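457aa long hypothetical protein (Pyrococcus horikoshii, PDB 2CSU) is of unknown function but joins a Rossmann-type CoA-binding domain to a flavodoxin-like domain and a ligase-CoA domain. Local coordinates at residues 383-386 against 387-390; 420-423 against 424-428. One frame throughout, in Å; residues are numbered along the deposited sequence.

Interaction 1: residues 383-386 against 387-390; sequences GMTL and TEHA
Thr385 and Glu388 hold each other in the loop that leads into helix 388-400. The amide N of Thr385 donates to Glu388 OE1 at 2.7 Å, a nearly straight bond (167°) that reaches the carboxylate from above its plane. In return Glu388 N makes a weak bond to Thr385 OG1 at 2.9 Å, bent to 129°. This reciprocal pairing has the pattern of a capping box but starts two residues before the N-cap, Thr387, whose side chain makes no capping bond and turns to Glu391. With chi1 of 74°, Thr385 OG1 stands between its backbone N and carbonyl carbon, close enough to accept a second weak bond, from Thr387 N. Glu388 stretches out beyond CG and crosses selenomethionine Met384 at about a right angle, its OE1 3.5 Å from Met384 CB, while OE2 is taken by Gly353 N. Glu388 CG sits over one face of the His389 ring, displaced toward its rim. Met384 SE lies 3.8 Å from His389 NE2, a Met-aromatic contact at the ring edge, made here by selenium in place of sulfur. A water in the ring plane, 3.3 Å from His389 ND1, also donates to Leu386 O and accepts from Ala390 N. One threonine hydroxyl and one long acid thus receive backbone N-H groups, and the bonds to both carboxylate oxygens should fix the rotation of Glu388.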
ATOM      1  N   GLY A 383       5.427 -28.115   0.973  1.00 48.55           N
ATOM      2  CA  GLY A 383       5.013 -28.421   2.332  1.00 48.26           C
ATOM      3  C   GLY A 383       5.582 -27.523   3.419  1.00 48.07           C
ATOM      4  O   GLY A 383       5.662 -27.924   4.584  1.00 47.83           O
HETATM    5  N   MSE A 384       5.987 -26.311   3.051  1.00 47.15           N
HETATM    6  CA  MSE A 384       6.515 -25.375   4.036  1.00 46.62           C
HETATM    7  C   MSE A 384       5.323 -24.657   4.659  1.00 44.90           C
HETATM    8  O   MSE A 384       4.250 -24.616   4.066  1.00 43.86           O
HETATM    9  CB  MSE A 384       7.450 -24.358   3.368  1.00 47.60           C
HETATM   10  CG  MSE A 384       8.351 -24.963   2.314  1.00 49.25           C
HETATM   11 SE   MSE A 384       9.893 -24.079   2.053  1.00 52.09          SE
HETATM   12  CE  MSE A 384       9.789 -23.731   0.378  1.00 49.59           C
ATOM     13  N   THR A 385       5.505 -24.102   5.851  1.00 43.92           N
ATOM     14  CA  THR A 385       4.424 -23.378   6.509  1.00 42.54           C
ATOM     15  C   THR A 385       4.464 -21.905   6.116  1.00 41.68           C
ATOM     16  O   THR A 385       5.394 -21.451   5.454  1.00 41.15           O
ATOM     17  CB  THR A 385       4.513 -23.472   8.038  1.00 42.85           C
ATOM     18  OG1 THR A 385       5.588 -22.644   8.494  1.00 43.00           O
ATOM     19  CG2 THR A 385       4.783 -24.889   8.479  1.00 42.40           C
ATOM     20  N   LEU A 386       3.455 -21.158   6.542  1.00 40.90           N
ATOM     21  CA  LEU A 386       3.360 -19.750   6.200  1.00 40.27           C
ATOM     22  C   LEU A 386       4.191 -18.856   7.110  1.00 38.99           C
ATOM     23  O   LEU A 386       4.354 -17.664   6.834  1.00 38.18           O
ATOM     24  CB  LEU A 386       1.894 -19.315   6.260  1.00 40.87           C
ATOM     25  CG  LEU A 386       0.894 -20.049   5.364  1.00 41.13           C
ATOM     26  CD1 LEU A 386      -0.518 -19.728   5.802  1.00 42.13           C
ATOM     27  CD2 LEU A 386       1.110 -19.650   3.924  1.00 42.97           C
ATOM     28  N   THR A 387       4.734 -19.436   8.179  1.00 37.58           N
ATOM     29  CA  THR A 387       5.497 -18.656   9.146  1.00 35.89           C
ATOM     30  C   THR A 387       6.892 -19.163   9.468  1.00 34.89           C
ATOM     31  O   THR A 387       7.610 -18.530  10.234  1.00 35.36           O
ATOM     32  CB  THR A 387       4.754 -18.590  10.493  1.00 36.29           C
ATOM     33  OG1 THR A 387       4.746 -19.894  11.084  1.00 36.27           O
ATOM     34  CG2 THR A 387       3.320 -18.130  10.301  1.00 34.93           C
ATOM     35  N   GLU A 388       7.302 -20.288   8.899  1.00 33.60           N
ATOM     36  CA  GLU A 388       8.613 -20.810   9.258  1.00 32.18           C
ATOM     37  C   GLU A 388       9.773 -19.888   8.943  1.00 31.26           C
ATOM     38  O   GLU A 388      10.704 -19.758   9.739  1.00 30.72           O
ATOM     39  CB  GLU A 388       8.835 -22.198   8.634  1.00 33.43           C
ATOM     40  CG  GLU A 388       8.728 -22.299   7.122  1.00 35.20           C
ATOM     41  CD  GLU A 388       8.914 -23.736   6.639  1.00 35.70           C
ATOM     42  OE1 GLU A 388       7.969 -24.549   6.794  1.00 34.93           O
ATOM     43  OE2 GLU A 388      10.009 -24.053   6.126  1.00 35.19           O
ATOM     44  N   HIS A 389       9.719 -19.227   7.794  1.00 30.17           N
ATOM     45  CA  HIS A 389      10.796 -18.326   7.413  1.00 28.50           C
ATOM     46  C   HIS A 389      10.891 -17.198   8.430  1.00 27.28           C
ATOM     47  O   HIS A 389      11.977 -16.852   8.881  1.00 25.82           O
ATOM     48  CB  HIS A 389      10.539 -17.829   5.994  1.00 28.62           C
ATOM     49  CG  HIS A 389      10.057 -18.914   5.083  1.00 28.23           C
ATOM     50  ND1 HIS A 389       8.737 -19.304   5.030  1.00 27.64           N
ATOM     51  CD2 HIS A 389      10.733 -19.762   4.272  1.00 27.63           C
ATOM     52  CE1 HIS A 389       8.621 -20.346   4.226  1.00 29.04           C
ATOM     53  NE2 HIS A 389       9.818 -20.646   3.755  1.00 28.64           N
ATOM     54  N   ALA A 390       9.753 -16.633   8.810  1.00 27.53           N
ATOM     55  CA  ALA A 390       9.757 -15.583   9.823  1.00 28.37           C
ATOM     56  C   ALA A 390      10.327 -16.164  11.123  1.00 30.13           C
ATOM     57  O   ALA A 390      11.230 -15.593  11.727  1.00 29.96           O
ATOM     58  CB  ALA A 390       8.362 -15.081  10.051  1.00 28.22           C
TER
HETATM   59  O   HOH W   1       7.299 -17.081   6.994  1.00 26.91           O

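Interaction 2: residues 420-423 against 424-428; sequences KELL and EKNGI
Helix 417-424 ends in a Schellman motif: Ile428 N bonds back to Leu423 O at 3.0 Å, Gly427 N bonds to Glu424 O at 3.1 Å, and Gly427, with its positive phi of 77°, supplies the backbone twist that a residue without a side chain adopts easily. Leu423 O also accepts from Asn426 N at 2.8 Å, and its two donors come from opposite faces of the carbonyl plane. Asn426 CG, anti to the carbonyl carbon and beside the backbone N (chi1 -80°), turns the short amide back toward the last turn, where ND2 reaches Leu422 O at 2.8 Å with the acceptor close to the amide plane. Leu422 runs alongside, CD1 3.9 Å from Asn426 ND2. Lys420 and Glu424 run out together in the same direction, yet Lys420 NZ and Glu424 OE2 remain 4.5 Å apart, too far for a salt bridge. Lys420 NZ instead bonds Glu172 O, and Glu424 OE2 bonds Thr430 N and pairs with Arg284. On the apolar side, Leu423 CD2 meets Ile428 CD1 at 3.9 Å. Both press on strand 406-411 at Ala408, Leu423 also at Phe410, while Leu422, Leu423 and Ile428 touch helix 388-400, Leu423 at Ala390.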
ATOM      1  N   LYS A 420       3.871 -11.719   9.039  1.00 38.13           N
ATOM      2  CA  LYS A 420       4.064 -10.331   9.457  1.00 39.30           C
ATOM      3  C   LYS A 420       3.654 -10.152  10.916  1.00 38.84           C
ATOM      4  O   LYS A 420       4.422  -9.631  11.729  1.00 38.59           O
ATOM      5  CB  LYS A 420       3.243  -9.364   8.590  1.00 38.95           C
ATOM      6  CG  LYS A 420       3.485  -7.902   8.969  1.00 40.05           C
ATOM      7  CD  LYS A 420       2.669  -6.921   8.159  1.00 40.93           C
ATOM      8  CE  LYS A 420       2.775  -5.521   8.756  1.00 41.81           C
ATOM      9  NZ  LYS A 420       2.534  -4.437   7.754  1.00 42.23           N
ATOM     10  N   GLU A 421       2.437 -10.582  11.238  1.00 39.19           N
ATOM     11  CA  GLU A 421       1.922 -10.464  12.599  1.00 39.16           C
ATOM     12  C   GLU A 421       2.946 -11.003  13.586  1.00 38.35           C
ATOM     13  O   GLU A 421       3.232 -10.370  14.604  1.00 37.81           O
ATOM     14  CB  GLU A 421       0.584 -11.215  12.734  1.00 41.12           C
ATOM     15  CG  GLU A 421      -0.617 -10.431  12.185  1.00 43.92           C
ATOM     16  CD  GLU A 421      -1.927 -11.225  12.155  1.00 45.69           C
ATOM     17  OE1 GLU A 421      -2.945 -10.671  11.674  1.00 46.30           O
ATOM     18  OE2 GLU A 421      -1.947 -12.390  12.610  1.00 46.09           O
ATOM     19  N   LEU A 422       3.522 -12.156  13.263  1.00 37.43           N
ATOM     20  CA  LEU A 422       4.521 -12.786  14.121  1.00 36.17           C
ATOM     21  C   LEU A 422       5.813 -11.980  14.221  1.00 35.31           C
ATOM     22  O   LEU A 422       6.428 -11.916  15.286  1.00 34.82           O
ATOM     23  CB  LEU A 422       4.824 -14.198  13.616  1.00 36.68           C
ATOM     24  CG  LEU A 422       5.855 -15.016  14.405  1.00 36.88           C
ATOM     25  CD1 LEU A 422       5.404 -15.213  15.860  1.00 37.29           C
ATOM     26  CD2 LEU A 422       6.034 -16.364  13.725  1.00 36.40           C
ATOM     27  N   LEU A 423       6.246 -11.389  13.109  1.00 35.60           N
ATOM     28  CA  LEU A 423       7.459 -10.572  13.128  1.00 34.89           C
ATOM     29  C   LEU A 423       7.177  -9.298  13.929  1.00 35.10           C
ATOM     30  O   LEU A 423       7.940  -8.934  14.830  1.00 34.81           O
ATOM     31  CB  LEU A 423       7.884 -10.204  11.703  1.00 34.56           C
ATOM     32  CG  LEU A 423       8.331 -11.374  10.823  1.00 34.66           C
ATOM     33  CD1 LEU A 423       8.219 -11.012   9.354  1.00 32.80           C
ATOM     34  CD2 LEU A 423       9.756 -11.753  11.188  1.00 33.85           C
ATOM     35  N   GLU A 424       6.077  -8.629  13.596  1.00 35.29           N
ATOM     36  CA  GLU A 424       5.773  -7.427  14.365  1.00 36.72           C
ATOM     37  C   GLU A 424       5.631  -7.724  15.861  1.00 37.54           C
ATOM     38  O   GLU A 424       5.914  -6.898  16.720  1.00 37.30           O
ATOM     39  CB  GLU A 424       4.473  -6.831  13.825  1.00 36.79           C
ATOM     40  CG  GLU A 424       4.576  -6.467  12.343  1.00 36.34           C
ATOM     41  CD  GLU A 424       5.185  -5.090  12.205  1.00 36.87           C
ATOM     42  OE1 GLU A 424       5.244  -4.372  13.193  1.00 37.51           O
ATOM     43  OE2 GLU A 424       5.593  -4.741  11.098  1.00 35.28           O
ATOM     44  N   LYS A 425       5.140  -8.941  16.160  1.00 38.86           N
ATOM     45  CA  LYS A 425       4.949  -9.319  17.557  1.00 38.74           C
ATOM     46  C   LYS A 425       6.285  -9.478  18.289  1.00 37.58           C
ATOM     47  O   LYS A 425       6.352  -9.620  19.505  1.00 38.97           O
ATOM     48  CB  LYS A 425       4.175 -10.639  17.595  1.00 39.90           C
ATOM     49  CG  LYS A 425       4.169 -11.273  18.987  1.00 41.88           C
ATOM     50  CD  LYS A 425       3.929 -12.785  18.934  1.00 43.61           C
ATOM     51  CE  LYS A 425       2.537 -13.179  19.440  1.00 43.81           C
ATOM     52  NZ  LYS A 425       2.567 -14.554  19.941  1.00 46.00           N
ATOM     53  N   ASN A 426       7.373  -9.492  17.499  1.00 36.49           N
ATOM     54  CA  ASN A 426       8.694  -9.639  18.097  1.00 34.65           C
ATOM     55  C   ASN A 426       9.556  -8.388  17.892  1.00 33.00           C
ATOM     56  O   ASN A 426      10.775  -8.414  17.983  1.00 33.11           O
ATOM     57  CB  ASN A 426       9.375 -10.857  17.467  1.00 36.15           C
ATOM     58  CG  ASN A 426       8.868 -12.118  18.120  1.00 37.26           C
ATOM     59  OD1 ASN A 426       9.499 -12.691  19.004  1.00 37.70           O
ATOM     60  ND2 ASN A 426       7.695 -12.571  17.645  1.00 36.60           N
ATOM     61  N   GLY A 427       8.876  -7.273  17.562  1.00 31.86           N
ATOM     62  CA  GLY A 427       9.597  -6.016  17.381  1.00 30.41           C
ATOM     63  C   GLY A 427      10.329  -5.961  16.036  1.00 29.58           C
ATOM     64  O   GLY A 427      11.125  -5.071  15.768  1.00 30.27           O
ATOM     65  N   ILE A 428      10.019  -6.781  15.040  1.00 28.19           N
ATOM     66  CA  ILE A 428      10.616  -6.619  13.719  1.00 27.46           C
ATOM     67  C   ILE A 428       9.679  -5.925  12.745  1.00 26.36           C
ATOM     68  O   ILE A 428       8.701  -6.523  12.288  1.00 25.71           O
ATOM     69  CB  ILE A 428      10.990  -7.982  13.104  1.00 27.62           C
ATOM     70  CG1 ILE A 428      12.078  -8.653  13.945  1.00 28.49           C
ATOM     71  CG2 ILE A 428      11.422  -7.798  11.653  1.00 28.55           C
ATOM     72  CD1 ILE A 428      12.525 -10.006  13.395  1.00 27.54           C
TER

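Interactions 1 and 2 treat opposite ends of two neighbouring helices in the ligase-CoA domain: interaction 1 opens helix 388-400, and interaction 2 closes helix 417-424. The helices pack together where the two contacts meet, with Ala390 CB 3.8 Å from Leu423 CD2 and Thr387 CB 4.1 Å from Leu422 CD2. Interaction 1 lies at the surface, and side-chain oxygens there receive backbone N-H groups just before and at the start of the helix. Interaction 2 is partly buried; carbonyls at the helix end accept instead, chiefly from backbone amides, and leucine and isoleucine seal the inner side. The contrast follows the polarity of a helix, whose first turn offers donors and whose last turn offers acceptors.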